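Local structure of UV damage endonuclease (3TC3) at residues 170-181 and 205-215. The protein is a manganese-binding TIM-barrel endonuclease that recognises different DNA lesions by flipping dinucleotides and probably cuts the damaged strand for excision repair. Sequence-based numbering, arbitrary orientation.
Sequences KEESLNRFIENF and DCLWISERTGI
I215 CD1 stands over the centre of the F181 ring, 3.5 Å from the ring centroid and only 8° off its normal, a CH-pi contact. Helices 170-181 and 203-213 are outer helices of the TIM barrel, before and after strand 192-195 in the chain; the segments 170-181 and 205-213 run the same way but inclined (axes 10.5 Å apart at closest approach, crossing angle -36°), which fits that topology. The same CD1 methyl also lies at the edge of F177, in the ring plane, 3.8 Å from F177 CE1. F177, its ring swung away from the backbone N, reaches inward to I209 and to I194 of strand 192-195. I178 is a knob in the hole formed by W208, I209, R212 and T213; its CD1 comes 3.6 Å from W208 CZ3, the two side chains crossing at about a right angle. L174 CD2 meets the I209 CD1 methyl at 3.6 Å. On the outer side N175 OD1 lies in the indole plane of W208, at its CH2 edge, the amide turned steeply from the ring, while R212 CZ lies over one face of the indole, offset toward its rim. T213 OG1 accepts from I215 N in an ST turn and reaches I209 O above its carbonyl plane. At the N-terminal end a bend at chi3 brings K170 NZ to D205 OD2, which S202 N also binds. This salt bridge, 2.8 Å long, meets the syn side of OD2, 17° out of the carboxylate plane, and one water spans K170 NZ and D205 OD1, donating to the latter at 2.7 Å.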
loop_
_atom_site.group_PDB
_atom_site.type_symbol
_atom_site.label_atom_id
_atom_site.label_comp_id
_atom_site.label_asym_id
_atom_site.label_seq_id
_atom_site.Cartn_x
_atom_site.Cartn_y
_atom_site.Cartn_z
ATOM N N LYS A 170 17.661 17.388 -0.765
ATOM C CA LYS A 170 17.526 15.935 -0.630
ATOM C C LYS A 170 18.249 15.348 0.540
ATOM O O LYS A 170 17.640 14.600 1.295
ATOM C CB LYS A 170 17.885 15.204 -1.931
ATOM C CG LYS A 170 16.753 15.335 -2.951
ATOM C CD LYS A 170 17.113 14.677 -4.281
ATOM C CE LYS A 170 16.970 13.180 -4.180
ATOM N NZ LYS A 170 17.455 12.510 -5.433
ATOM N N GLU A 171 19.531 15.666 0.754
ATOM C CA GLU A 171 20.266 15.020 1.852
ATOM C C GLU A 171 19.677 15.341 3.228
ATOM O O GLU A 171 19.528 14.417 4.027
ATOM C CB GLU A 171 21.799 15.309 1.766
ATOM C CG GLU A 171 22.210 16.596 2.416
ATOM C CD GLU A 171 23.728 16.921 2.307
ATOM O OE1 GLU A 171 24.493 16.410 3.153
ATOM O OE2 GLU A 171 24.140 17.708 1.406
ATOM N N GLU A 172 19.293 16.600 3.474
ATOM C CA GLU A 172 18.645 16.997 4.756
ATOM C C GLU A 172 17.330 16.254 4.913
ATOM O O GLU A 172 16.977 15.831 6.010
ATOM C CB GLU A 172 18.378 18.495 4.815
ATOM C CG GLU A 172 19.706 19.235 5.195
ATOM C CD GLU A 172 19.546 20.685 5.612
ATOM O OE1 GLU A 172 18.566 21.009 6.323
ATOM O OE2 GLU A 172 20.479 21.497 5.246
ATOM N N SER A 173 16.666 16.123 3.783
ATOM C CA SER A 173 15.312 15.483 3.795
ATOM C C SER A 173 15.407 14.000 4.074
ATOM O O SER A 173 14.524 13.437 4.781
ATOM C CB SER A 173 14.596 15.739 2.463
ATOM O OG SER A 173 14.178 17.143 2.338
ATOM N N LEU A 174 16.458 13.328 3.565
ATOM C CA LEU A 174 16.685 11.906 3.915
ATOM C C LEU A 174 17.020 11.722 5.422
ATOM O O LEU A 174 16.529 10.763 6.079
ATOM C CB LEU A 174 17.841 11.230 3.054
ATOM C CG LEU A 174 17.496 11.254 1.576
ATOM C CD1 LEU A 174 18.740 10.690 0.834
ATOM C CD2 LEU A 174 16.285 10.363 1.281
ATOM N N ASN A 175 17.873 12.628 5.949
ATOM C CA ASN A 175 18.228 12.487 7.331
ATOM C C ASN A 175 17.056 12.839 8.258
ATOM O O ASN A 175 16.893 12.117 9.257
ATOM C CB ASN A 175 19.488 13.288 7.582
ATOM C CG ASN A 175 20.751 12.478 7.122
ATOM O OD1 ASN A 175 20.950 11.268 7.501
ATOM N ND2 ASN A 175 21.545 13.089 6.297
ATOM N N ARG A 176 16.212 13.788 7.861
ATOM C CA ARG A 176 14.985 14.080 8.664
ATOM C C ARG A 176 14.062 12.832 8.622
ATOM O O ARG A 176 13.465 12.462 9.652
ATOM C CB ARG A 176 14.127 15.240 8.141
ATOM C CG ARG A 176 14.809 16.617 8.334
ATOM C CD ARG A 176 13.747 17.764 8.184
ATOM N NE ARG A 176 12.896 17.621 6.984
ATOM C CZ ARG A 176 13.272 17.966 5.764
ATOM N NH1 ARG A 176 14.486 18.557 5.553
ATOM N NH2 ARG A 176 12.467 17.749 4.744
ATOM N N PHE A 177 14.012 12.149 7.483
ATOM C CA PHE A 177 13.152 10.958 7.487
ATOM C C PHE A 177 13.649 9.936 8.496
ATOM O O PHE A 177 12.885 9.323 9.229
ATOM C CB PHE A 177 13.142 10.366 6.086
ATOM C CG PHE A 177 12.288 9.120 5.990
ATOM C CD1 PHE A 177 12.781 7.844 6.390
ATOM C CD2 PHE A 177 10.991 9.223 5.479
ATOM C CE1 PHE A 177 11.933 6.770 6.339
ATOM C CE2 PHE A 177 10.136 8.101 5.466
ATOM C CZ PHE A 177 10.626 6.846 5.856
ATOM N N ILE A 178 14.945 9.633 8.409
ATOM C CA ILE A 178 15.563 8.638 9.321
ATOM C C ILE A 178 15.395 9.051 10.826
ATOM O O ILE A 178 14.996 8.186 11.642
ATOM C CB ILE A 178 17.041 8.453 8.990
ATOM C CG1 ILE A 178 17.143 7.722 7.627
ATOM C CG2 ILE A 178 17.733 7.614 10.103
ATOM C CD1 ILE A 178 18.579 7.614 7.084
ATOM N N GLU A 179 15.602 10.350 11.121
ATOM C CA GLU A 179 15.453 10.818 12.503
ATOM C C GLU A 179 14.035 10.558 13.017
ATOM O O GLU A 179 13.861 10.066 14.113
ATOM C CB GLU A 179 15.821 12.304 12.644
ATOM C CG GLU A 179 16.007 12.659 14.161
ATOM C CD GLU A 179 15.998 14.124 14.611
ATOM O OE1 GLU A 179 15.905 15.055 13.790
ATOM O OE2 GLU A 179 16.068 14.301 15.857
ATOM N N ASN A 180 13.038 10.929 12.192
ATOM C CA ASN A 180 11.670 10.835 12.686
ATOM C C ASN A 180 11.186 9.383 12.666
ATOM O O ASN A 180 10.413 8.973 13.524
ATOM C CB ASN A 180 10.747 11.680 11.781
ATOM C CG ASN A 180 11.009 13.227 11.971
ATOM O OD1 ASN A 180 11.746 13.578 12.917
ATOM N ND2 ASN A 180 10.504 14.080 11.152
ATOM N N PHE A 181 11.693 8.574 11.684
ATOM C CA PHE A 181 11.398 7.165 11.699
ATOM C C PHE A 181 11.808 6.494 13.039
ATOM O O PHE A 181 11.118 5.646 13.601
ATOM C CB PHE A 181 12.130 6.440 10.526
ATOM C CG PHE A 181 12.024 4.971 10.607
ATOM C CD1 PHE A 181 10.851 4.289 10.217
ATOM C CD2 PHE A 181 13.149 4.243 11.005
ATOM C CE1 PHE A 181 10.758 2.844 10.339
ATOM C CE2 PHE A 181 13.060 2.873 11.100
ATOM C CZ PHE A 181 11.896 2.142 10.740
ATOM N N ASP A 205 17.797 6.507 -3.633
ATOM C CA ASP A 205 17.589 7.262 -2.376
ATOM C C ASP A 205 16.916 6.385 -1.313
ATOM O O ASP A 205 17.293 6.355 -0.153
ATOM C CB ASP A 205 16.686 8.456 -2.679
ATOM C CG ASP A 205 17.381 9.528 -3.483
ATOM O OD1 ASP A 205 18.588 9.811 -3.306
ATOM O OD2 ASP A 205 16.707 10.078 -4.341
ATOM N N CYS A 206 15.939 5.589 -1.756
ATOM C CA CYS A 206 15.276 4.655 -0.811
ATOM C C CYS A 206 16.235 3.594 -0.296
ATOM O O CYS A 206 16.198 3.262 0.911
ATOM C CB CYS A 206 14.049 3.973 -1.464
ATOM S SG CYS A 206 12.732 5.165 -1.852
ATOM N N LEU A 207 17.152 3.164 -1.143
ATOM C CA LEU A 207 18.132 2.136 -0.711
ATOM C C LEU A 207 19.070 2.786 0.348
ATOM O O LEU A 207 19.503 2.104 1.295
ATOM C CB LEU A 207 18.933 1.679 -1.914
ATOM C CG LEU A 207 18.134 0.783 -2.865
ATOM C CD1 LEU A 207 18.981 0.422 -4.118
ATOM C CD2 LEU A 207 17.688 -0.488 -2.165
ATOM N N TRP A 208 19.345 4.100 0.208
ATOM C CA TRP A 208 20.245 4.777 1.188
ATOM C C TRP A 208 19.570 4.771 2.532
ATOM O O TRP A 208 20.211 4.554 3.582
ATOM C CB TRP A 208 20.516 6.167 0.646
ATOM C CG TRP A 208 21.608 6.897 1.389
ATOM C CD1 TRP A 208 22.976 6.890 1.101
ATOM C CD2 TRP A 208 21.463 7.723 2.584
ATOM N NE1 TRP A 208 23.655 7.681 1.988
ATOM C CE2 TRP A 208 22.818 8.230 2.877
ATOM C CE3 TRP A 208 20.370 8.162 3.380
ATOM C CZ2 TRP A 208 23.064 9.056 3.997
ATOM C CZ3 TRP A 208 20.649 9.047 4.476
ATOM C CH2 TRP A 208 21.950 9.472 4.726
ATOM N N ILE A 209 18.259 5.072 2.556
ATOM C CA ILE A 209 17.488 5.010 3.783
ATOM C C ILE A 209 17.478 3.584 4.335
ATOM O O ILE A 209 17.739 3.411 5.542
ATOM C CB ILE A 209 16.048 5.554 3.595
ATOM C CG1 ILE A 209 16.067 7.059 3.311
ATOM C CG2 ILE A 209 15.194 5.143 4.849
ATOM C CD1 ILE A 209 14.670 7.603 2.992
ATOM N N SER A 210 17.165 2.593 3.501
ATOM C CA SER A 210 17.053 1.221 3.979
ATOM C C SER A 210 18.327 0.752 4.622
ATOM O O SER A 210 18.275 0.052 5.648
ATOM C CB SER A 210 16.691 0.304 2.795
ATOM O OG SER A 210 16.422 -1.020 3.231
ATOM N N GLU A 211 19.497 1.099 4.045
ATOM C CA GLU A 211 20.762 0.609 4.557
ATOM C C GLU A 211 20.965 1.029 6.027
ATOM O O GLU A 211 21.594 0.289 6.781
ATOM C CB GLU A 211 21.916 1.152 3.685
ATOM C CG GLU A 211 23.219 0.705 4.148
ATOM C CD GLU A 211 23.576 -0.617 3.498
ATOM O OE1 GLU A 211 22.781 -1.087 2.633
ATOM O OE2 GLU A 211 24.640 -1.173 3.846
ATOM N N ARG A 212 20.415 2.179 6.395
ATOM C CA ARG A 212 20.600 2.781 7.756
ATOM C C ARG A 212 19.427 2.485 8.668
ATOM O O ARG A 212 19.488 2.908 9.863
ATOM C CB ARG A 212 20.821 4.293 7.542
ATOM C CG ARG A 212 22.188 4.524 6.934
ATOM C CD ARG A 212 22.151 5.902 6.165
ATOM N NE ARG A 212 23.442 6.097 5.584
ATOM C CZ ARG A 212 23.929 5.515 4.503
ATOM N NH1 ARG A 212 23.139 4.685 3.762
ATOM N NH2 ARG A 212 25.199 5.721 4.105
ATOM N N THR A 213 18.410 1.742 8.204
ATOM C CA THR A 213 17.182 1.602 9.019
ATOM C C THR A 213 16.629 0.188 9.015
ATOM O O THR A 213 15.766 -0.087 9.891
ATOM C CB THR A 213 16.018 2.479 8.527
ATOM O OG1 THR A 213 15.820 2.224 7.131
ATOM C CG2 THR A 213 16.383 3.947 8.739
ATOM N N GLY A 214 16.927 -0.589 7.974
ATOM C CA GLY A 214 16.277 -1.891 7.808
ATOM C C GLY A 214 14.884 -1.789 7.187
ATOM O O GLY A 214 14.173 -2.844 7.079
ATOM N N ILE A 215 14.452 -0.607 6.754
ATOM C CA ILE A 215 13.111 -0.447 6.085
ATOM C C ILE A 215 13.099 -1.102 4.695
ATOM O O ILE A 215 13.863 -0.701 3.880
ATOM C CB ILE A 215 12.767 1.031 5.947
ATOM C CG1 ILE A 215 12.634 1.654 7.364
ATOM C CG2 ILE A 215 11.393 1.171 5.303
ATOM C CD1 ILE A 215 12.606 3.168 7.246
HETATM O O HOH W 1 20.055 10.768 -5.305
#